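Local coordinates for glutathione S-transferase, N-terminal domain protein (Pseudomonas putida, PDB 4NAX), which binds one glutathione disulfide per subunit and, as a member of the glutathione transferase superfamily, probably acts as a glutathione-dependent transferase, at residues 32-35 with 36-40; 91-94 with 95-99; 173-176 with 177-181; 216-220 with 221-225. All blocks are in the same frame, centred on the assembly; numbering follows the deposited sequence.

In the fold
The four contacts illustrate how local side-chain pairing adapts to its place in a fold. Contacts 1 and 2 are buried turns of two neighbouring helices, 31-41 and 90-101, in the thioredoxin-like half, and they meet through Met37 against Leu94 and Ala98; contact 2 also reaches the second subunit. Contacts 3 and 4 are more open and belong to helix starts: a capped loop leading into helix 180-193, and a break between helices 208-219 and 221-226. Regular helix bonding and aliphatic pairs dominate contacts 1 and 2, with a polar, hydrated edge on contact 2; in contacts 3 and 4 aromatic faces and capping bonds take over. Contacts 1, 3 and 4 converge where Glu40 receives both Tyr178 and Arg220.

Contact 1. Residues 32-35 with 36-40; sequences VKVS and IMLEE
Val32, Lys33, Val34 and Ser35 each offer a carbonyl oxygen to the amide four residues on, giving regular alpha-helix bonding from Ile36 to Glu39, with Ile36 N 2.8 Å from Val32 O. The side chains then follow the rise of the helix. Ile36 holds CG1 beside its own backbone N (chi1 -70°), which folds this branch back over the preceding turn and brings Ile36 CG1 to 3.0 Å from Val32 O. Beyond it, Ile36 CD1 meets Val32 CG2 at 4.1 Å, the two side chains passing at a slant. Val34 and Leu38 behave differently: they run alongside each other in the same direction, Val34 CG1 lying 4.0 Å from Leu38 CD1. On a third side Met37 has CG opposite its backbone N (chi1 179°). Only its CB stays close to the turn before, Met37 CB lying 3.3 Å from Lys33 O, while the thioether leads off to Leu94, Leu97 and Ala98 of helix 90-101. Ser35 OG is bonded to Gly226 O, tying the helix to the C-terminal part of the chain. The extended Lys33 carries NZ to Asn30 OD1, Ser90 OG and Gln122 OE1, three acceptors that fix its ammonium group beside the bound glutathione disulfide. This is the helix of a beta-alpha-beta unit, connecting strands 21-25 and 45-49 in the thioredoxin-like fold, with Lys33 contributing to the ligand pocket.

Contact 2. Residues 91-94 with 95-99; sequences GAIL and QYLAE
Tyr96 has Ile93 O at the edge of its ring, near the ring plane, while Tyr113 of the second subunit forms an edge-to-face pair with it and Tyr96 OH is bonded to Asp76. The other flat groups are the Gln95 amide and the Glu99 carboxylate. Gln95 NE2 points almost straight, within its own amide plane, at Glu99 OE2 3.0 Å away, yet meets that oxygen from above the carboxylate plane (38° out of it). Gln95 OE1 takes a bond from a water at 2.6 Å, which also donates to Gly91 O; Gln95 NE2 of the second subunit donates to OE1 as well. Glu99 makes salt bridges to Arg112 of its own chain and Arg112 of the second subunit. Ile93 and Leu97 lie side by side, pointing the same way, with Ile93 CG2 3.8 Å from Leu97 CD1. Shortening Leu97 to an alanine would probably open a gap beside Ile93 CG2 and deprive Leu38 of helix 31-41 of a packing partner. Ile93 and Leu97 thus face helix 31-41 within the thioredoxin-like domain, Leu94 and Ala98 face helix 180-193, and Gln95, Tyr96 and Glu99 take part in the dimer interface.

Contact 3. Residues 173-176 with 177-181; sequences WMAE and EYSIA
Tyr178 lies across one face of the Trp173 indole, its CB sitting 3.7 Å from the centroid of the five-membered ring and nearly on the ring normal, a CH-pi contact. Farther out, the Tyr178 edge turns toward the six-membered ring, with centroids 4.6 Å apart and the planes inclined at 51°, an oblique form of edge-to-face pairing. Tyr178 CD1 makes this approach, 3.7 Å from Trp173 CD2. The placement follows from Tyr178 having CG opposite its backbone N (chi1 178°), which carries the phenol along the indole and on to Glu40, where OH is bonded; Arg220 adds a cation-pi contact. Inside the loop a single water stands in for direct bonding: it accepts from Ala175 N at 2.8 Å and from Ser179 OG, and donates to Glu177 O at 2.7 Å. Ser179 OG, as N-cap, accepts from Ala181 N at 3.0 Å, while the Asp182 carboxylate takes Ser179 N, the return half of a capping box; Asp182 also receives Met174 N. Behind the cap Met174 CB packs on Ala181 CB at 4.1 Å. The Ser-Ile-Ala-Asp sequence matches the N-capping box of glutathione transferases. Tyr178, just before the cap, also touches Ile183, the pairing of positions found in a hydrophobic staple, and the whole is the loop and cap leading into helix 180-193 in the C-terminal domain.

Contact 4. Residues 216-220 with 221-225; sequences NFLER and PAVQH. Unlike the reference sequence in segment 221-225: His225 (reference Arg).
Phe217 swings its ring opposite its backbone N (chi1 -179°), and Val223 likewise sends CG1 opposite its own N and keeps CG2 beside it, a pair of choices that sets the valine fork over the phenyl face. Val223 CG2 stands over the ring centre, 3.8 Å from the Phe217 centroid and close to the ring normal, a CH-pi contact, while Val223 CG1 meets Phe217 CE2 at 3.6 Å. The two side chains cross nearly at right angles. From its flank Leu218 CD2 adds a contact to the same Val223 CG1 at 4.1 Å, and Arg220 CB reaches Val223 CG2 at 3.8 Å. Gln224 bends back at chi2 (-62°) and delivers Gln224 NE2 to Leu218 O, 2.8 Å away, in the carbonyl plane and on a lone pair, with an N-H...O angle of 162°. With an alanine in place of Gln224, Leu218 O would probably lose this donor and the tie between the two helices would rest on the Val223 packing and the backbone. That backbone link is Gln224 N to Arg220 O at 3.1 Å, Arg220 being the N-cap residue. The arginine side chain leads away from helix 221-226 to a salt bridge with Glu40. The chemistry implies a break between two helices sealed in two ways: Val223 packed on the Phe217 ring face on the inner side, and a glutamine amide satisfying a carbonyl at the end of helix 208-219, where the helix bonding pattern gives out.

Contact 1. Residues 32-35 with 36-40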
loop_
_atom_site.group_PDB
_atom_site.type_symbol
_atom_site.label_atom_id
_atom_site.label_comp_id
_atom_site.label_asym_id
_atom_site.label_seq_id
_atom_site.Cartn_x
_atom_site.Cartn_y
_atom_site.Cartn_z
ATOM N N VAL A 32 0.385 15.252 1.249
ATOM C CA VAL A 32 -0.038 15.837 2.516
ATOM C C VAL A 32 -0.069 14.816 3.653
ATOM O O VAL A 32 -0.015 15.191 4.807
ATOM C CB VAL A 32 -1.369 16.604 2.422
ATOM C CG1 VAL A 32 -1.298 17.691 1.363
ATOM C CG2 VAL A 32 -2.548 15.675 2.210
ATOM N N LYS A 33 -0.122 13.519 3.353
ATOM C CA LYS A 33 -0.001 12.536 4.430
ATOM C C LYS A 33 1.292 12.850 5.198
ATOM O O LYS A 33 1.317 12.788 6.427
ATOM C CB LYS A 33 0.111 11.122 3.874
ATOM C CG LYS A 33 -1.100 10.575 3.151
ATOM C CD LYS A 33 -0.738 9.241 2.526
ATOM C CE LYS A 33 -1.804 8.647 1.621
ATOM N NZ LYS A 33 -1.280 7.394 0.963
ATOM N N VAL A 34 2.380 13.113 4.461
ATOM C CA VAL A 34 3.681 13.235 5.062
ATOM C C VAL A 34 3.886 14.588 5.725
ATOM O O VAL A 34 4.411 14.655 6.859
ATOM C CB VAL A 34 4.781 12.895 4.057
ATOM C CG1 VAL A 34 6.159 13.132 4.661
ATOM C CG2 VAL A 34 4.642 11.454 3.592
ATOM N N SER A 35 3.466 15.670 5.059
ATOM C CA SER A 35 3.530 16.972 5.721
ATOM C C SER A 35 2.627 17.029 6.969
ATOM O O SER A 35 3.035 17.567 8.005
ATOM C CB SER A 35 3.252 18.106 4.749
ATOM O OG SER A 35 2.067 17.812 4.030
ATOM N N ILE A 36 1.426 16.467 6.891
ATOM C CA ILE A 36 0.579 16.392 8.066
ATOM C C ILE A 36 1.297 15.634 9.184
ATOM O O ILE A 36 1.320 16.073 10.339
ATOM C CB ILE A 36 -0.788 15.755 7.756
ATOM C CG1 ILE A 36 -1.617 16.694 6.890
ATOM C CG2 ILE A 36 -1.525 15.442 9.054
ATOM C CD1 ILE A 36 -2.856 16.062 6.317
ATOM N N MET A 37 1.877 14.479 8.861
ATOM C CA MET A 37 2.568 13.703 9.862
ATOM C C MET A 37 3.687 14.510 10.539
ATOM O O MET A 37 3.803 14.503 11.759
ATOM C CB MET A 37 3.145 12.443 9.211
ATOM C CG MET A 37 3.922 11.549 10.155
ATOM S SD MET A 37 2.879 10.869 11.456
ATOM C CE MET A 37 4.048 9.719 12.171
ATOM N N LEU A 38 4.504 15.184 9.735
ATOM C CA LEU A 38 5.606 15.967 10.264
ATOM C C LEU A 38 5.101 17.095 11.162
ATOM O O LEU A 38 5.677 17.359 12.237
ATOM C CB LEU A 38 6.451 16.514 9.124
ATOM C CG LEU A 38 7.267 15.431 8.401
ATOM C CD1 LEU A 38 7.700 15.912 7.029
ATOM C CD2 LEU A 38 8.459 15.010 9.241
ATOM N N GLU A 39 4.016 17.742 10.737
ATOM C CA GLU A 39 3.401 18.783 11.571
ATOM C C GLU A 39 2.874 18.221 12.886
ATOM O O GLU A 39 2.979 18.864 13.932
ATOM C CB GLU A 39 2.278 19.505 10.805
ATOM C CG GLU A 39 2.748 20.307 9.603
ATOM C CD GLU A 39 3.531 21.550 9.967
ATOM O OE1 GLU A 39 3.216 22.188 10.992
ATOM O OE2 GLU A 39 4.454 21.909 9.207
ATOM N N GLU A 40 2.249 17.048 12.844
ATOM C CA GLU A 40 1.683 16.424 14.056
ATOM C C GLU A 40 2.766 16.078 15.082
ATOM O O GLU A 40 2.555 16.261 16.272
ATOM C CB GLU A 40 0.929 15.134 13.722
ATOM C CG GLU A 40 -0.372 15.324 12.959
ATOM C CD GLU A 40 -1.565 15.790 13.801
ATOM O OE1 GLU A 40 -1.426 16.234 14.977
ATOM O OE2 GLU A 40 -2.693 15.771 13.255
#

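Contact 2. Residues 91-94 with 95-99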
loop_
_atom_site.group_PDB
_atom_site.type_symbol
_atom_site.label_atom_id
_atom_site.label_comp_id
_atom_site.label_asym_id
_atom_site.label_seq_id
_atom_site.Cartn_x
_atom_site.Cartn_y
_atom_site.Cartn_z
ATOM N N GLY A 91 3.111 5.686 2.530
ATOM C CA GLY A 91 2.821 4.783 3.631
ATOM C C GLY A 91 4.073 4.278 4.336
ATOM O O GLY A 91 4.044 4.033 5.551
ATOM N N ALA A 92 5.162 4.085 3.587
ATOM C CA ALA A 92 6.443 3.704 4.189
ATOM C C ALA A 92 7.003 4.852 5.021
ATOM O O ALA A 92 7.521 4.653 6.122
ATOM C CB ALA A 92 7.454 3.241 3.155
ATOM N N ILE A 93 6.920 6.074 4.491
ATOM C CA ILE A 93 7.359 7.261 5.211
ATOM C C ILE A 93 6.550 7.458 6.494
ATOM O O ILE A 93 7.132 7.789 7.523
ATOM C CB ILE A 93 7.306 8.497 4.298
ATOM C CG1 ILE A 93 8.284 8.339 3.117
ATOM C CG2 ILE A 93 7.609 9.756 5.100
ATOM C CD1 ILE A 93 8.010 9.301 1.967
ATOM N N LEU A 94 5.237 7.257 6.441
ATOM C CA LEU A 94 4.443 7.367 7.650
ATOM C C LEU A 94 4.912 6.397 8.721
ATOM O O LEU A 94 5.043 6.758 9.895
ATOM C CB LEU A 94 2.965 7.132 7.367
ATOM C CG LEU A 94 2.229 8.220 6.590
ATOM C CD1 LEU A 94 0.789 7.794 6.314
ATOM C CD2 LEU A 94 2.223 9.550 7.346
ATOM N N GLN A 95 5.137 5.146 8.342
ATOM C CA GLN A 95 5.575 4.163 9.313
ATOM C C GLN A 95 6.965 4.523 9.854
ATOM O O GLN A 95 7.203 4.453 11.061
ATOM C CB GLN A 95 5.548 2.762 8.704
ATOM C CG GLN A 95 5.957 1.697 9.688
ATOM C CD GLN A 95 5.702 0.278 9.207
ATOM O OE1 GLN A 95 5.195 0.028 8.120
ATOM N NE2 GLN A 95 6.037 -0.664 10.048
ATOM N N TYR A 96 7.879 4.901 8.968
ATOM C CA TYR A 96 9.206 5.352 9.378
ATOM C C TYR A 96 9.130 6.497 10.417
ATOM O O TYR A 96 9.760 6.445 11.477
ATOM C CB TYR A 96 10.018 5.820 8.167
ATOM C CG TYR A 96 11.314 6.494 8.561
ATOM C CD1 TYR A 96 12.336 5.776 9.161
ATOM C CD2 TYR A 96 11.514 7.858 8.377
ATOM C CE1 TYR A 96 13.508 6.389 9.568
ATOM C CE2 TYR A 96 12.691 8.471 8.764
ATOM C CZ TYR A 96 13.692 7.732 9.363
ATOM O OH TYR A 96 14.889 8.300 9.740
ATOM N N LEU A 97 8.337 7.520 10.109
ATOM C CA LEU A 97 8.236 8.664 11.000
ATOM C C LEU A 97 7.569 8.330 12.316
ATOM O O LEU A 97 7.956 8.871 13.353
ATOM C CB LEU A 97 7.506 9.823 10.320
ATOM C CG LEU A 97 8.249 10.459 9.155
ATOM C CD1 LEU A 97 7.358 11.496 8.480
ATOM C CD2 LEU A 97 9.561 11.103 9.577
ATOM N N ALA A 98 6.576 7.448 12.296
ATOM C CA ALA A 98 5.931 7.016 13.525
ATOM C C ALA A 98 6.916 6.268 14.422
ATOM O O ALA A 98 6.929 6.460 15.643
ATOM C CB ALA A 98 4.745 6.137 13.217
ATOM N N GLU A 99 7.717 5.404 13.811
ATOM C CA GLU A 99 8.676 4.595 14.564
ATOM C C GLU A 99 9.863 5.432 15.062
ATOM O O GLU A 99 10.359 5.234 16.173
ATOM C CB GLU A 99 9.137 3.403 13.706
ATOM C CG GLU A 99 7.969 2.426 13.534
ATOM C CD GLU A 99 8.200 1.276 12.585
ATOM O OE1 GLU A 99 9.212 1.241 11.856
ATOM O OE2 GLU A 99 7.315 0.385 12.552
HETATM O O HOH W 1 4.955 1.028 5.693
#

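Contact 3. Residues 173-176 with 177-181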
loop_
_atom_site.group_PDB
_atom_site.type_symbol
_atom_site.label_atom_id
_atom_site.label_comp_id
_atom_site.label_asym_id
_atom_site.label_seq_id
_atom_site.Cartn_x
_atom_site.Cartn_y
_atom_site.Cartn_z
ATOM N N TRP A 173 -11.515 6.999 15.794
ATOM C CA TRP A 173 -10.448 6.849 14.812
ATOM C C TRP A 173 -10.355 5.406 14.329
ATOM O O TRP A 173 -11.062 4.515 14.818
ATOM C CB TRP A 173 -9.100 7.318 15.380
ATOM C CG TRP A 173 -9.062 8.738 15.836
ATOM C CD1 TRP A 173 -8.911 9.177 17.121
ATOM C CD2 TRP A 173 -9.110 9.914 15.015
ATOM N NE1 TRP A 173 -8.905 10.547 17.153
ATOM C CE2 TRP A 173 -9.017 11.028 15.878
ATOM C CE3 TRP A 173 -9.262 10.136 13.643
ATOM C CZ2 TRP A 173 -9.049 12.343 15.415
ATOM C CZ3 TRP A 173 -9.288 11.458 13.175
ATOM C CH2 TRP A 173 -9.177 12.540 14.062
ATOM N N MET A 174 -9.509 5.163 13.341
ATOM C CA MET A 174 -9.380 3.807 12.803
ATOM C C MET A 174 -8.912 2.790 13.842
ATOM O O MET A 174 -9.429 1.660 13.912
ATOM C CB MET A 174 -8.433 3.797 11.604
ATOM C CG MET A 174 -8.949 4.570 10.395
ATOM S SD MET A 174 -10.548 4.043 9.744
ATOM C CE MET A 174 -10.148 2.408 9.134
ATOM N N ALA A 175 -7.912 3.177 14.625
ATOM C CA ALA A 175 -7.421 2.369 15.730
ATOM C C ALA A 175 -7.803 3.060 17.041
ATOM O O ALA A 175 -8.513 4.063 17.032
ATOM C CB ALA A 175 -5.922 2.166 15.616
ATOM N N GLU A 176 -7.377 2.506 18.174
ATOM C CA GLU A 176 -7.807 3.034 19.473
ATOM C C GLU A 176 -7.334 4.450 19.747
ATOM O O GLU A 176 -8.004 5.197 20.468
ATOM C CB GLU A 176 -7.412 2.081 20.608
ATOM C CG GLU A 176 -8.234 0.788 20.556
ATOM C CD GLU A 176 -7.815 -0.298 21.530
ATOM O OE1 GLU A 176 -6.741 -0.182 22.151
ATOM O OE2 GLU A 176 -8.564 -1.296 21.657
ATOM N N GLU A 177 -6.192 4.810 19.168
ATOM C CA GLU A 177 -5.705 6.184 19.193
ATOM C C GLU A 177 -5.533 6.696 17.769
ATOM O O GLU A 177 -5.261 5.919 16.842
ATOM C CB GLU A 177 -4.358 6.286 19.920
ATOM C CG GLU A 177 -4.413 6.027 21.418
ATOM C CD GLU A 177 -4.473 4.549 21.755
ATOM O OE1 GLU A 177 -5.345 4.167 22.560
ATOM O OE2 GLU A 177 -3.664 3.768 21.210
ATOM N N TYR A 178 -5.686 8.008 17.599
ATOM C CA TYR A 178 -5.340 8.684 16.358
ATOM C C TYR A 178 -3.982 8.187 15.884
ATOM O O TYR A 178 -3.044 8.049 16.671
ATOM C CB TYR A 178 -5.304 10.190 16.599
ATOM C CG TYR A 178 -4.913 11.056 15.409
ATOM C CD1 TYR A 178 -5.668 11.067 14.253
ATOM C CD2 TYR A 178 -3.812 11.901 15.481
ATOM C CE1 TYR A 178 -5.350 11.901 13.191
ATOM C CE2 TYR A 178 -3.479 12.734 14.437
ATOM C CZ TYR A 178 -4.245 12.735 13.281
ATOM O OH TYR A 178 -3.945 13.582 12.229
ATOM N N SER A 179 -3.870 7.885 14.596
ATOM C CA SER A 179 -2.673 7.208 14.104
ATOM C C SER A 179 -2.382 7.543 12.659
ATOM O O SER A 179 -3.160 8.218 11.963
ATOM C CB SER A 179 -2.867 5.691 14.198
ATOM O OG SER A 179 -3.717 5.209 13.151
ATOM N N ILE A 180 -1.248 7.014 12.198
ATOM C CA ILE A 180 -0.892 7.098 10.791
ATOM C C ILE A 180 -1.951 6.521 9.849
ATOM O O ILE A 180 -1.983 6.907 8.671
ATOM C CB ILE A 180 0.492 6.468 10.497
ATOM C CG1 ILE A 180 0.570 4.987 10.879
ATOM C CG2 ILE A 180 1.577 7.303 11.159
ATOM C CD1 ILE A 180 1.905 4.347 10.518
ATOM N N ALA A 181 -2.794 5.590 10.311
ATOM C CA ALA A 181 -3.876 5.104 9.438
ATOM C C ALA A 181 -4.867 6.230 9.119
ATOM O O ALA A 181 -5.357 6.330 7.989
ATOM C CB ALA A 181 -4.603 3.914 10.055
HETATM O O HOH W 2 -6.136 5.342 14.343
HETATM O O HOH W 3 -4.809 1.561 22.930
#

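Contact 4. Residues 216-220 with 221-225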
loop_
_atom_site.group_PDB
_atom_site.type_symbol
_atom_site.label_atom_id
_atom_site.label_comp_id
_atom_site.label_asym_id
_atom_site.label_seq_id
_atom_site.Cartn_x
_atom_site.Cartn_y
_atom_site.Cartn_z
ATOM N N ASN A 216 -13.688 15.866 12.047
ATOM C CA ASN A 216 -12.805 15.938 13.199
ATOM C C ASN A 216 -11.321 16.063 12.754
ATOM O O ASN A 216 -10.535 16.826 13.315
ATOM C CB ASN A 216 -12.914 14.686 14.076
ATOM C CG ASN A 216 -14.264 14.501 14.737
ATOM O OD1 ASN A 216 -14.555 13.386 15.230
ATOM N ND2 ASN A 216 -15.077 15.542 14.796
ATOM N N PHE A 217 -10.946 15.288 11.747
ATOM C CA PHE A 217 -9.602 15.296 11.194
ATOM C C PHE A 217 -9.242 16.700 10.686
ATOM O O PHE A 217 -8.178 17.248 11.009
ATOM C CB PHE A 217 -9.546 14.294 10.047
ATOM C CG PHE A 217 -8.190 14.166 9.390
ATOM C CD1 PHE A 217 -7.170 13.449 9.996
ATOM C CD2 PHE A 217 -7.950 14.726 8.155
ATOM C CE1 PHE A 217 -5.943 13.296 9.373
ATOM C CE2 PHE A 217 -6.739 14.568 7.516
ATOM C CZ PHE A 217 -5.726 13.838 8.119
ATOM N N LEU A 218 -10.160 17.300 9.932
ATOM C CA LEU A 218 -9.889 18.582 9.300
ATOM C C LEU A 218 -9.832 19.740 10.303
ATOM O O LEU A 218 -9.277 20.785 10.006
ATOM C CB LEU A 218 -10.897 18.859 8.176
ATOM C CG LEU A 218 -10.819 17.907 6.984
ATOM C CD1 LEU A 218 -11.978 18.140 6.029
ATOM C CD2 LEU A 218 -9.494 18.013 6.260
ATOM N N GLU A 219 -10.390 19.554 11.491
ATOM C CA GLU A 219 -10.294 20.562 12.555
ATOM C C GLU A 219 -8.910 20.632 13.187
ATOM O O GLU A 219 -8.585 21.606 13.866
ATOM C CB GLU A 219 -11.334 20.282 13.663
ATOM C CG GLU A 219 -12.775 20.570 13.245
ATOM C CD GLU A 219 -13.821 19.886 14.125
ATOM O OE1 GLU A 219 -15.004 19.808 13.699
ATOM O OE2 GLU A 219 -13.466 19.414 15.234
ATOM N N ARG A 220 -8.100 19.591 13.009
ATOM C CA ARG A 220 -6.814 19.550 13.697
ATOM C C ARG A 220 -5.848 20.591 13.113
ATOM O O ARG A 220 -5.684 20.672 11.897
ATOM C CB ARG A 220 -6.189 18.165 13.600
ATOM C CG ARG A 220 -6.975 17.061 14.284
ATOM C CD ARG A 220 -6.278 15.722 14.165
ATOM N NE ARG A 220 -5.012 15.672 14.880
ATOM C CZ ARG A 220 -4.880 15.405 16.172
ATOM N NH1 ARG A 220 -5.940 15.134 16.930
ATOM N NH2 ARG A 220 -3.674 15.349 16.709
ATOM N N PRO A 221 -5.180 21.391 13.970
ATOM C CA PRO A 221 -4.324 22.442 13.396
ATOM C C PRO A 221 -3.174 21.889 12.539
ATOM O O PRO A 221 -2.823 22.480 11.510
ATOM C CB PRO A 221 -3.810 23.234 14.611
ATOM C CG PRO A 221 -4.489 22.684 15.797
ATOM C CD PRO A 221 -5.413 21.578 15.411
ATOM N N ALA A 222 -2.615 20.752 12.922
ATOM C CA ALA A 222 -1.514 20.192 12.132
ATOM C C ALA A 222 -1.985 19.747 10.750
ATOM O O ALA A 222 -1.221 19.770 9.781
ATOM C CB ALA A 222 -0.886 19.027 12.858
ATOM N N VAL A 223 -3.222 19.275 10.676
ATOM C CA VAL A 223 -3.830 18.893 9.398
ATOM C C VAL A 223 -3.967 20.107 8.508
ATOM O O VAL A 223 -3.571 20.073 7.340
ATOM C CB VAL A 223 -5.167 18.175 9.615
ATOM C CG1 VAL A 223 -5.939 18.004 8.322
ATOM C CG2 VAL A 223 -4.956 16.809 10.271
ATOM N N GLN A 224 -4.526 21.189 9.036
ATOM C CA GLN A 224 -4.675 22.393 8.207
ATOM C C GLN A 224 -3.338 22.915 7.695
ATOM O O GLN A 224 -3.235 23.306 6.531
ATOM C CB GLN A 224 -5.459 23.478 8.948
ATOM C CG GLN A 224 -6.939 23.145 9.061
ATOM C CD GLN A 224 -7.651 23.027 7.711
ATOM O OE1 GLN A 224 -7.400 23.805 6.786
ATOM N NE2 GLN A 224 -8.525 22.031 7.587
ATOM N N HIS A 225 -2.296 22.869 8.526
ATOM C CA HIS A 225 -0.971 23.264 8.024
ATOM C C HIS A 225 -0.463 22.291 6.967
ATOM O O HIS A 225 -0.019 22.694 5.897
ATOM C CB HIS A 225 0.069 23.317 9.138
ATOM C CG HIS A 225 -0.161 24.406 10.130
ATOM N ND1 HIS A 225 -0.320 25.722 9.762
ATOM C CD2 HIS A 225 -0.215 24.381 11.478
ATOM C CE1 HIS A 225 -0.463 26.463 10.844
ATOM N NE2 HIS A 225 -0.428 25.668 11.897
#